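Local coordinates for SusD superfamily protein (Parabacteroides distasonis, PDB 3OTN), which probably binds nutrient carbohydrates at the bacterial outer membrane, at residues Tyr229-Asp234 against Arg359-Leu364; Leu365-Ala370 against Asn379-Asp384; Gln413-Leu418 against Lys433-Lys438. All coordinates share one frame; numbering follows the deposited sequence.

Contact 1: residues Tyr229-Asp234 against Arg359-Leu364. With EDO (1,2-ethanediol), chain S.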
loop_
_atom_site.group_PDB
_atom_site.type_symbol
_atom_site.label_atom_id
_atom_site.label_comp_id
_atom_site.label_asym_id
_atom_site.label_seq_id
_atom_site.Cartn_x
_atom_site.Cartn_y
_atom_site.Cartn_z
ATOM N N TYR A 229 -18.575 -6.801 0.194
ATOM C CA TYR A 229 -17.638 -6.395 -0.869
ATOM C C TYR A 229 -17.814 -7.371 -2.032
ATOM O O TYR A 229 -18.141 -8.549 -1.831
ATOM C CB TYR A 229 -16.177 -6.398 -0.384
ATOM C CG TYR A 229 -15.970 -5.561 0.869
ATOM C CD1 TYR A 229 -15.891 -4.189 0.792
ATOM C CD2 TYR A 229 -15.965 -6.148 2.138
ATOM C CE1 TYR A 229 -15.768 -3.389 1.929
ATOM C CE2 TYR A 229 -15.822 -5.370 3.294
ATOM C CZ TYR A 229 -15.726 -3.992 3.182
ATOM O OH TYR A 229 -15.566 -3.202 4.286
ATOM N N THR A 230 -17.574 -6.870 -3.236
ATOM C CA THR A 230 -17.700 -7.640 -4.466
ATOM C C THR A 230 -16.519 -7.293 -5.346
ATOM O O THR A 230 -15.980 -6.190 -5.252
ATOM C CB THR A 230 -19.004 -7.288 -5.236
ATOM O OG1 THR A 230 -19.098 -5.867 -5.349
ATOM C CG2 THR A 230 -20.229 -7.790 -4.507
ATOM N N LEU A 231 -16.092 -8.249 -6.156
ATOM C CA LEU A 231 -15.014 -8.030 -7.112
ATOM C C LEU A 231 -15.508 -7.120 -8.259
ATOM O O LEU A 231 -16.634 -7.253 -8.728
ATOM C CB LEU A 231 -14.530 -9.364 -7.677
ATOM C CG LEU A 231 -13.663 -10.248 -6.780
ATOM C CD1 LEU A 231 -13.370 -11.592 -7.504
ATOM C CD2 LEU A 231 -12.371 -9.557 -6.379
ATOM N N PHE A 232 -14.664 -6.197 -8.697
ATOM C CA PHE A 232 -14.936 -5.428 -9.917
ATOM C C PHE A 232 -14.863 -6.378 -11.101
ATOM O O PHE A 232 -14.058 -7.305 -11.114
ATOM C CB PHE A 232 -13.869 -4.325 -10.136
ATOM C CG PHE A 232 -13.907 -3.235 -9.110
ATOM C CD1 PHE A 232 -15.100 -2.608 -8.787
ATOM C CD2 PHE A 232 -12.733 -2.800 -8.509
ATOM C CE1 PHE A 232 -15.139 -1.569 -7.835
ATOM C CE2 PHE A 232 -12.768 -1.757 -7.555
ATOM C CZ PHE A 232 -13.962 -1.166 -7.224
ATOM N N THR A 233 -15.689 -6.137 -12.104
ATOM C CA THR A 233 -15.731 -6.998 -13.285
ATOM C C THR A 233 -14.664 -6.608 -14.272
ATOM O O THR A 233 -14.265 -7.413 -15.098
ATOM C CB THR A 233 -17.125 -6.964 -13.951
ATOM O OG1 THR A 233 -17.449 -5.603 -14.281
ATOM C CG2 THR A 233 -18.150 -7.493 -12.982
ATOM N N ASP A 234 -14.206 -5.367 -14.211
ATOM C CA ASP A 234 -13.074 -4.947 -15.054
ATOM C C ASP A 234 -12.119 -4.005 -14.322
ATOM O O ASP A 234 -12.315 -3.724 -13.145
ATOM C CB ASP A 234 -13.610 -4.346 -16.342
ATOM C CG ASP A 234 -14.304 -3.042 -16.131
ATOM O OD1 ASP A 234 -14.214 -2.484 -15.017
ATOM O OD2 ASP A 234 -14.923 -2.579 -17.112
ATOM N N ARG A 359 -8.106 -3.341 -0.670
ATOM C CA ARG A 359 -9.248 -3.655 -1.512
ATOM C C ARG A 359 -9.500 -5.168 -1.489
ATOM O O ARG A 359 -8.667 -5.943 -1.074
ATOM C CB ARG A 359 -9.070 -3.124 -2.931
ATOM C CG ARG A 359 -7.989 -3.788 -3.787
ATOM C CD ARG A 359 -7.978 -3.101 -5.112
ATOM N NE ARG A 359 -6.958 -3.560 -6.076
ATOM C CZ ARG A 359 -7.185 -4.310 -7.157
ATOM N NH1 ARG A 359 -8.402 -4.786 -7.421
ATOM N NH2 ARG A 359 -6.182 -4.568 -8.021
ATOM N N TYR A 360 -10.692 -5.562 -1.875
ATOM C CA TYR A 360 -11.129 -6.956 -1.763
ATOM C C TYR A 360 -10.259 -7.955 -2.494
ATOM O O TYR A 360 -10.025 -9.067 -1.974
ATOM C CB TYR A 360 -12.565 -7.044 -2.261
ATOM C CG TYR A 360 -13.343 -8.294 -1.944
ATOM C CD1 TYR A 360 -13.383 -8.811 -0.664
ATOM C CD2 TYR A 360 -14.146 -8.871 -2.911
ATOM C CE1 TYR A 360 -14.165 -9.904 -0.376
ATOM C CE2 TYR A 360 -14.930 -9.962 -2.635
ATOM C CZ TYR A 360 -14.939 -10.470 -1.373
ATOM O OH TYR A 360 -15.701 -11.555 -1.106
ATOM N N THR A 361 -9.749 -7.596 -3.671
ATOM C CA THR A 361 -8.847 -8.544 -4.397
ATOM C C THR A 361 -7.642 -8.986 -3.552
ATOM O O THR A 361 -7.317 -10.178 -3.501
ATOM C CB THR A 361 -8.385 -8.022 -5.772
ATOM O OG1 THR A 361 -9.515 -7.880 -6.631
ATOM C CG2 THR A 361 -7.369 -8.993 -6.441
ATOM N N ASP A 362 -7.024 -8.032 -2.859
ATOM C CA ASP A 362 -5.895 -8.275 -1.955
ATOM C C ASP A 362 -6.330 -9.215 -0.832
ATOM O O ASP A 362 -5.652 -10.184 -0.540
ATOM C CB ASP A 362 -5.443 -6.931 -1.369
ATOM C CG ASP A 362 -4.113 -6.982 -0.591
ATOM O OD1 ASP A 362 -3.436 -8.045 -0.438
ATOM O OD2 ASP A 362 -3.734 -5.867 -0.132
ATOM N N VAL A 363 -7.505 -8.966 -0.271
ATOM C CA VAL A 363 -7.994 -9.783 0.837
ATOM C C VAL A 363 -8.236 -11.231 0.368
ATOM O O VAL A 363 -7.887 -12.154 1.081
ATOM C CB VAL A 363 -9.234 -9.210 1.503
ATOM C CG1 VAL A 363 -9.765 -10.190 2.585
ATOM C CG2 VAL A 363 -8.922 -7.848 2.120
ATOM N N LEU A 364 -8.849 -11.412 -0.799
ATOM C CA LEU A 364 -9.045 -12.748 -1.379
ATOM C C LEU A 364 -7.707 -13.515 -1.571
ATOM O O LEU A 364 -7.578 -14.695 -1.195
ATOM C CB LEU A 364 -9.761 -12.647 -2.724
ATOM C CG LEU A 364 -11.192 -12.086 -2.770
ATOM C CD1 LEU A 364 -11.832 -12.307 -4.137
ATOM C CD2 LEU A 364 -12.029 -12.716 -1.671
HETATM C C1 EDO S . -15.511 -15.661 -3.133
HETATM O O1 EDO S . -15.506 -16.865 -3.908
HETATM C C2 EDO S . -15.265 -14.464 -4.043
HETATM O O2 EDO S . -15.962 -13.323 -3.526
#
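The ring of Tyr360 is packed on one face not by another ring but by the CB methylene of a second tyrosine, Tyr229. That CB lies 3.8 Å from the Tyr360 ring centroid and 17° off the ring normal, the geometry of a CH-pi contact, while the Tyr229 ring leads away. The opposite face is covered from within its own helix, where Leu364 CD2 sits 3.6 Å above the ring plane, offset toward the rim. CG of Tyr360 is anti to the backbone N (chi1 -166°), which swings the ring toward the loop and under Tyr229. Tyr229 O, 3.6 Å from Tyr360 CE2, stands above the plane on the same side as Tyr229 CB, whereas Leu231 N comes to the ring edge near its plane.

Leu231 supplies the second apolar patch, meeting Leu364 tip to tip, CD2 to CD1 at 3.6 Å; its CD2 is also 3.3 Å from Thr361 OG1, which bonds to Glu248 and Arg392. No hydrogen bond joins the two segments; the phenolic OH of Tyr360 instead pairs with O2 of a 1,2-ethanediol at 3.0 Å, probably a crystallisation additive.

This is loop-on-helix packing: the loop after helix 210-225 lies over the N-terminal turn of helix 360-375, in the RagB/SusD region. Ile224 of helix 210-225 touches Tyr360 and Leu364, Gln388 and Arg392 of helix 380-392 touch Leu231, and helix 403-418 reaches Thr361.

Contact 2: residues Leu365-Ala370 against Asn379-Asp384; sequences LMYAEA and NQQSID. With EDO (1,2-ethanediol), chain S.
The phenol ring of Tyr367 and the side-chain amide of Asn379 meet almost edge to edge, their planes 22° apart, with Asn379 OD1 near the ring plane at its edge. Gln381 CG and Ser382 OG approach the same ring obliquely, at 3.6 Å and 3.5 Å from Tyr367 CE2. With CG anti to the backbone N (chi1 178°), Tyr367 reaches across to the start of helix 380-392, where its OH accepts a nearly straight hydrogen bond of 2.9 Å from Asn379 ND2; the OH lies in the plane of that amide.

The other end of the amide is used as well: Asn379 is the N-cap, and its OD1 accepts from Ser382 N at 3.1 Å. Beside it the backbones come close. Ala368 CA and Ser382 OG are 3.4 Å apart, and the two CB atoms 3.9 Å, so small residues let the helices approach here. Their axes pass at 9.0 Å with 133° between directions, the geometry of a helical hairpin, consistent with the family's place in the TPR clan. Gln381, bent at chi2, leads its amide away from 365-370 and gives NE2 to O1 of the ethanediol at 2.9 Å.

Gln371 OE1 receives both Ser382 OG and Asn379 N, fastening the cap from helix 360-375. Both ends of the Asn379 amide are therefore engaged, one on each helix, which fixes its rotation and ties the cap of helix 380-392 to its partner by directed bonds.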
loop_
_atom_site.group_PDB
_atom_site.type_symbol
_atom_site.label_atom_id
_atom_site.label_comp_id
_atom_site.label_asym_id
_atom_site.label_seq_id
_atom_site.Cartn_x
_atom_site.Cartn_y
_atom_site.Cartn_z
ATOM N N LEU A 365 -6.711 -12.841 -2.127
ATOM C CA LEU A 365 -5.417 -13.490 -2.333
ATOM C C LEU A 365 -4.708 -13.728 -0.986
ATOM O O LEU A 365 -4.014 -14.713 -0.845
ATOM C CB LEU A 365 -4.557 -12.666 -3.281
ATOM C CG LEU A 365 -5.083 -12.644 -4.723
ATOM C CD1 LEU A 365 -4.366 -11.541 -5.509
ATOM C CD2 LEU A 365 -4.845 -14.008 -5.377
HETATM N N MSE A 366 -4.886 -12.843 0.003
HETATM C CA MSE A 366 -4.388 -13.106 1.368
HETATM C C MSE A 366 -5.055 -14.319 1.988
HETATM O O MSE A 366 -4.377 -15.089 2.655
HETATM C CB MSE A 366 -4.545 -11.884 2.281
HETATM C CG MSE A 366 -3.598 -10.756 1.936
HETATM SE SE MSE A 366 -3.509 -9.473 3.403
HETATM C CE MSE A 366 -5.300 -8.794 3.356
ATOM N N TYR A 367 -6.362 -14.508 1.750
ATOM C CA TYR A 367 -7.022 -15.748 2.186
ATOM C C TYR A 367 -6.389 -16.982 1.539
ATOM O O TYR A 367 -6.025 -17.924 2.265
ATOM C CB TYR A 367 -8.546 -15.786 1.951
ATOM C CG TYR A 367 -9.132 -17.137 2.391
ATOM C CD1 TYR A 367 -9.414 -17.402 3.727
ATOM C CD2 TYR A 367 -9.343 -18.161 1.468
ATOM C CE1 TYR A 367 -9.897 -18.664 4.130
ATOM C CE2 TYR A 367 -9.841 -19.399 1.854
ATOM C CZ TYR A 367 -10.110 -19.638 3.196
ATOM O OH TYR A 367 -10.587 -20.859 3.570
ATOM N N ALA A 368 -6.290 -17.003 0.202
ATOM C CA ALA A 368 -5.681 -18.146 -0.523
ATOM C C ALA A 368 -4.275 -18.453 0.000
ATOM O O ALA A 368 -3.930 -19.622 0.196
ATOM C CB ALA A 368 -5.630 -17.912 -2.040
ATOM N N GLU A 369 -3.475 -17.412 0.216
ATOM C CA GLU A 369 -2.099 -17.596 0.690
ATOM C C GLU A 369 -2.043 -18.173 2.091
ATOM O O GLU A 369 -1.370 -19.164 2.328
ATOM C CB GLU A 369 -1.280 -16.297 0.576
ATOM C CG GLU A 369 0.186 -16.506 0.999
ATOM C CD GLU A 369 1.126 -15.337 0.665
ATOM O OE1 GLU A 369 0.675 -14.346 0.097
ATOM O OE2 GLU A 369 2.341 -15.453 0.948
ATOM N N ALA A 370 -2.757 -17.559 3.021
ATOM C CA ALA A 370 -2.811 -18.048 4.398
ATOM C C ALA A 370 -3.355 -19.477 4.490
ATOM O O ALA A 370 -2.834 -20.309 5.260
ATOM C CB ALA A 370 -3.673 -17.100 5.270
ATOM N N ASN A 379 -8.033 -25.337 -0.463
ATOM C CA ASN A 379 -9.454 -25.716 -0.412
ATOM C C ASN A 379 -10.214 -25.061 -1.587
ATOM O O ASN A 379 -9.638 -24.269 -2.373
ATOM C CB ASN A 379 -10.063 -25.400 0.970
ATOM C CG ASN A 379 -10.188 -23.886 1.275
ATOM O OD1 ASN A 379 -10.121 -23.027 0.395
ATOM N ND2 ASN A 379 -10.406 -23.579 2.543
ATOM N N GLN A 380 -11.509 -25.375 -1.708
ATOM C CA GLN A 380 -12.289 -24.912 -2.859
ATOM C C GLN A 380 -12.384 -23.388 -2.934
ATOM O O GLN A 380 -12.396 -22.839 -4.031
ATOM C CB GLN A 380 -13.696 -25.531 -2.898
ATOM C CG GLN A 380 -14.437 -25.323 -4.244
ATOM C CD GLN A 380 -13.703 -25.986 -5.411
ATOM O OE1 GLN A 380 -13.279 -27.145 -5.319
ATOM N NE2 GLN A 380 -13.538 -25.252 -6.500
ATOM N N GLN A 381 -12.450 -22.722 -1.776
ATOM C CA GLN A 381 -12.565 -21.264 -1.717
ATOM C C GLN A 381 -11.326 -20.609 -2.342
ATOM O O GLN A 381 -11.455 -19.668 -3.113
ATOM C CB GLN A 381 -12.747 -20.801 -0.264
ATOM C CG GLN A 381 -12.846 -19.284 -0.061
ATOM C CD GLN A 381 -14.015 -18.663 -0.790
ATOM O OE1 GLN A 381 -15.062 -18.504 -0.194
ATOM N NE2 GLN A 381 -13.849 -18.316 -2.093
ATOM N N SER A 382 -10.147 -21.161 -2.051
ATOM C CA SER A 382 -8.875 -20.627 -2.571
ATOM C C SER A 382 -8.751 -20.896 -4.052
ATOM O O SER A 382 -8.323 -20.029 -4.802
ATOM C CB SER A 382 -7.680 -21.224 -1.812
ATOM O OG SER A 382 -7.698 -20.845 -0.442
ATOM N N ILE A 383 -9.136 -22.100 -4.472
ATOM C CA ILE A 383 -9.154 -22.465 -5.881
ATOM C C ILE A 383 -10.053 -21.500 -6.647
ATOM O O ILE A 383 -9.651 -20.972 -7.680
ATOM C CB ILE A 383 -9.609 -23.928 -6.095
ATOM C CG1 ILE A 383 -8.502 -24.893 -5.638
ATOM C CG2 ILE A 383 -9.981 -24.219 -7.582
ATOM C CD1 ILE A 383 -8.941 -26.339 -5.563
ATOM N N ASP A 384 -11.256 -21.259 -6.121
ATOM C CA ASP A 384 -12.211 -20.350 -6.768
ATOM C C ASP A 384 -11.661 -18.910 -6.840
ATOM O O ASP A 384 -11.871 -18.235 -7.823
ATOM C CB ASP A 384 -13.582 -20.365 -6.046
ATOM C CG ASP A 384 -14.354 -21.656 -6.246
ATOM O OD1 ASP A 384 -14.027 -22.452 -7.151
ATOM O OD2 ASP A 384 -15.315 -21.885 -5.480
HETATM C C1 EDO S . -15.511 -15.661 -3.133
HETATM O O1 EDO S . -15.506 -16.865 -3.908
HETATM C C2 EDO S . -15.265 -14.464 -4.043
HETATM O O2 EDO S . -15.962 -13.323 -3.526
#

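Contact 3: residues Gln413-Leu418 against Lys433-Lys438. With ACT (acetate ion), chain I.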
loop_
_atom_site.group_PDB
_atom_site.type_symbol
_atom_site.label_atom_id
_atom_site.label_comp_id
_atom_site.label_asym_id
_atom_site.label_seq_id
_atom_site.Cartn_x
_atom_site.Cartn_y
_atom_site.Cartn_z
ATOM N N GLN A 413 -0.567 -14.008 -9.087
ATOM C CA GLN A 413 -1.701 -13.112 -9.195
ATOM C C GLN A 413 -1.558 -11.867 -8.317
ATOM O O GLN A 413 -2.075 -10.820 -8.677
ATOM C CB GLN A 413 -3.040 -13.830 -8.979
ATOM C CG GLN A 413 -3.302 -14.946 -9.987
ATOM C CD GLN A 413 -3.093 -14.502 -11.423
ATOM O OE1 GLN A 413 -3.445 -13.383 -11.778
ATOM N NE2 GLN A 413 -2.517 -15.366 -12.247
ATOM N N ARG A 414 -0.830 -11.965 -7.205
ATOM C CA ARG A 414 -0.516 -10.800 -6.418
ATOM C C ARG A 414 0.358 -9.832 -7.229
ATOM O O ARG A 414 0.101 -8.626 -7.232
ATOM C CB ARG A 414 0.160 -11.170 -5.106
ATOM C CG ARG A 414 -0.805 -11.854 -4.112
ATOM C CD ARG A 414 -0.134 -12.054 -2.744
ATOM N NE ARG A 414 0.058 -10.751 -2.132
ATOM C CZ ARG A 414 -0.887 -10.042 -1.543
ATOM N NH1 ARG A 414 -2.111 -10.526 -1.377
ATOM N NH2 ARG A 414 -0.597 -8.843 -1.076
ATOM N N TYR A 415 1.405 -10.352 -7.878
ATOM C CA TYR A 415 2.265 -9.512 -8.694
ATOM C C TYR A 415 1.454 -8.899 -9.851
ATOM O O TYR A 415 1.483 -7.687 -10.077
ATOM C CB TYR A 415 3.436 -10.294 -9.291
ATOM C CG TYR A 415 4.656 -10.432 -8.378
ATOM C CD1 TYR A 415 4.614 -11.210 -7.220
ATOM C CD2 TYR A 415 5.865 -9.832 -8.712
ATOM C CE1 TYR A 415 5.745 -11.383 -6.410
ATOM C CE2 TYR A 415 6.985 -9.991 -7.918
ATOM C CZ TYR A 415 6.934 -10.767 -6.787
ATOM O OH TYR A 415 8.056 -10.881 -6.019
ATOM N N PHE A 416 0.725 -9.746 -10.561
ATOM C CA PHE A 416 0.057 -9.321 -11.775
ATOM C C PHE A 416 -1.151 -8.428 -11.540
ATOM O O PHE A 416 -1.354 -7.483 -12.318
ATOM C CB PHE A 416 -0.317 -10.494 -12.653
ATOM C CG PHE A 416 0.890 -11.316 -13.150
ATOM C CD1 PHE A 416 2.025 -10.693 -13.688
ATOM C CD2 PHE A 416 0.851 -12.688 -13.118
ATOM C CE1 PHE A 416 3.111 -11.464 -14.153
ATOM C CE2 PHE A 416 1.928 -13.464 -13.585
ATOM C CZ PHE A 416 3.050 -12.838 -14.103
ATOM N N ASP A 417 -1.957 -8.742 -10.532
ATOM C CA ASP A 417 -3.201 -8.015 -10.271
ATOM C C ASP A 417 -3.009 -6.790 -9.391
ATOM O O ASP A 417 -3.687 -5.767 -9.588
ATOM C CB ASP A 417 -4.268 -8.924 -9.640
ATOM C CG ASP A 417 -5.631 -8.742 -10.269
ATOM O OD1 ASP A 417 -5.688 -8.962 -11.494
ATOM O OD2 ASP A 417 -6.614 -8.364 -9.569
ATOM N N LEU A 418 -2.105 -6.897 -8.415
ATOM C CA LEU A 418 -1.852 -5.796 -7.484
ATOM C C LEU A 418 -0.614 -4.928 -7.791
ATOM O O LEU A 418 -0.169 -4.155 -6.942
ATOM C CB LEU A 418 -1.769 -6.350 -6.057
ATOM C CG LEU A 418 -2.909 -7.323 -5.684
ATOM C CD1 LEU A 418 -2.675 -7.873 -4.279
ATOM C CD2 LEU A 418 -4.258 -6.601 -5.780
ATOM N N LYS A 433 11.409 -13.767 -1.071
ATOM C CA LYS A 433 11.440 -14.282 -2.433
ATOM C C LYS A 433 11.121 -13.149 -3.396
ATOM O O LYS A 433 10.264 -12.315 -3.125
ATOM C CB LYS A 433 10.435 -15.428 -2.637
ATOM C CG LYS A 433 10.655 -16.657 -1.750
ATOM C CD LYS A 433 11.716 -17.581 -2.278
ATOM C CE LYS A 433 11.814 -18.841 -1.417
ATOM N NZ LYS A 433 12.985 -19.614 -1.891
ATOM N N ILE A 434 11.807 -13.143 -4.534
ATOM C CA ILE A 434 11.566 -12.183 -5.614
ATOM C C ILE A 434 11.236 -12.967 -6.905
ATOM O O ILE A 434 11.986 -13.884 -7.316
ATOM C CB ILE A 434 12.815 -11.337 -5.838
ATOM C CG1 ILE A 434 12.954 -10.314 -4.692
ATOM C CG2 ILE A 434 12.786 -10.631 -7.198
ATOM C CD1 ILE A 434 14.264 -9.505 -4.750
ATOM N N ARG A 435 10.122 -12.607 -7.541
ATOM C CA ARG A 435 9.764 -13.227 -8.805
ATOM C C ARG A 435 10.710 -12.731 -9.917
ATOM O O ARG A 435 10.811 -11.542 -10.165
ATOM C CB ARG A 435 8.314 -12.906 -9.182
ATOM C CG ARG A 435 7.784 -13.777 -10.293
ATOM C CD ARG A 435 6.391 -13.342 -10.749
ATOM N NE ARG A 435 5.783 -14.390 -11.552
ATOM C CZ ARG A 435 5.999 -14.596 -12.847
ATOM N NH1 ARG A 435 6.822 -13.815 -13.567
ATOM N NH2 ARG A 435 5.376 -15.602 -13.438
ATOM N N ASP A 436 11.400 -13.655 -10.572
ATOM C CA ASP A 436 12.266 -13.330 -11.691
ATOM C C ASP A 436 11.438 -13.195 -12.969
ATOM O O ASP A 436 10.673 -14.092 -13.319
ATOM C CB ASP A 436 13.335 -14.415 -11.895
ATOM C CG ASP A 436 14.263 -14.092 -13.069
ATOM O OD1 ASP A 436 14.977 -13.077 -13.003
ATOM O OD2 ASP A 436 14.252 -14.851 -14.045
ATOM N N ASP A 437 11.600 -12.089 -13.682
ATOM C CA ASP A 437 10.693 -11.773 -14.805
ATOM C C ASP A 437 10.858 -12.764 -15.975
ATOM O O ASP A 437 9.873 -13.183 -16.578
ATOM C CB ASP A 437 10.951 -10.371 -15.309
ATOM C CG ASP A 437 10.639 -9.320 -14.288
ATOM O OD1 ASP A 437 9.630 -9.488 -13.577
ATOM O OD2 ASP A 437 11.398 -8.323 -14.206
ATOM N N LYS A 438 12.100 -13.132 -16.259
ATOM C CA LYS A 438 12.417 -13.973 -17.406
ATOM C C LYS A 438 11.925 -15.414 -17.207
ATOM O O LYS A 438 11.317 -15.990 -18.101
ATOM C CB LYS A 438 13.938 -13.962 -17.680
HETATM C C ACT I . 7.093 -15.740 -17.098
HETATM O O ACT I . 6.582 -14.906 -16.308
HETATM O OXT ACT I . 8.144 -15.363 -17.636
HETATM C CH3 ACT I . 6.536 -17.103 -17.401
HETATM O O HOH W 1 7.656 -12.108 -3.744
#
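Helix 413-418 passes strand 433-435 at 10.8 Å between axes, with 56° between their directions, and Tyr415 and Arg435 have the nearest CA atoms. Tyr415 spans the gap: Arg435 CB stands over one face of its ring, 3.8 Å from the centroid, as a CH-pi contact offset toward the rim. Its OH accepts a hydrogen bond of 3.1 Å from Arg435 N at 164°, and it also pairs at 2.6 Å with a water, lying in the ring plane, that donates to Lys433 O. The strand so gripped pairs antiparallel with 442-444 in a small two-stranded sheet that follows helix 424-431, whose Met424 and Met428 also touch Tyr415. A phenylalanine in place of Tyr415 would probably leave Arg435 N and the bridging water without their hydroxyl partner.

Beyond the ring the Arg435 chain runs extended from CG to NE, bringing its guanidinium up to Phe416, whose CZ lies over the centre of the guanidinium face, 3.7 Å from Arg435 CZ, with the two planes 60° apart. NH1 and NH2 of Arg435 fork onto a single acetate O, NH1 at 3.0 Å, the acetate being probably a crystallisation component. NE makes a salt bridge to Asp412, one residue before the segment on helix 403-418.

All three contacts are largely buried, though contact 1 has the exposed Thr230 at its margin, and contact 2 lies farthest from the chain centre, about 21 Å against 15 and 16 Å between centres. Contacts 1 and 2 occupy successive parts of helix 360-375, and one ethanediol bonds to Tyr360 of the first and Gln381 of the second. Contact 3 uses helix 403-418, which joins the others through the Asp362-Arg414 salt bridge and through packing of Arg414 on Leu365 and Met366. Chemistry follows the elements met: loop on helix in contact 1 is apolar, the helix pair of contact 2 relies on a capping amide, and contact 3 combines a phenol-to-strand bond with a charged arginine.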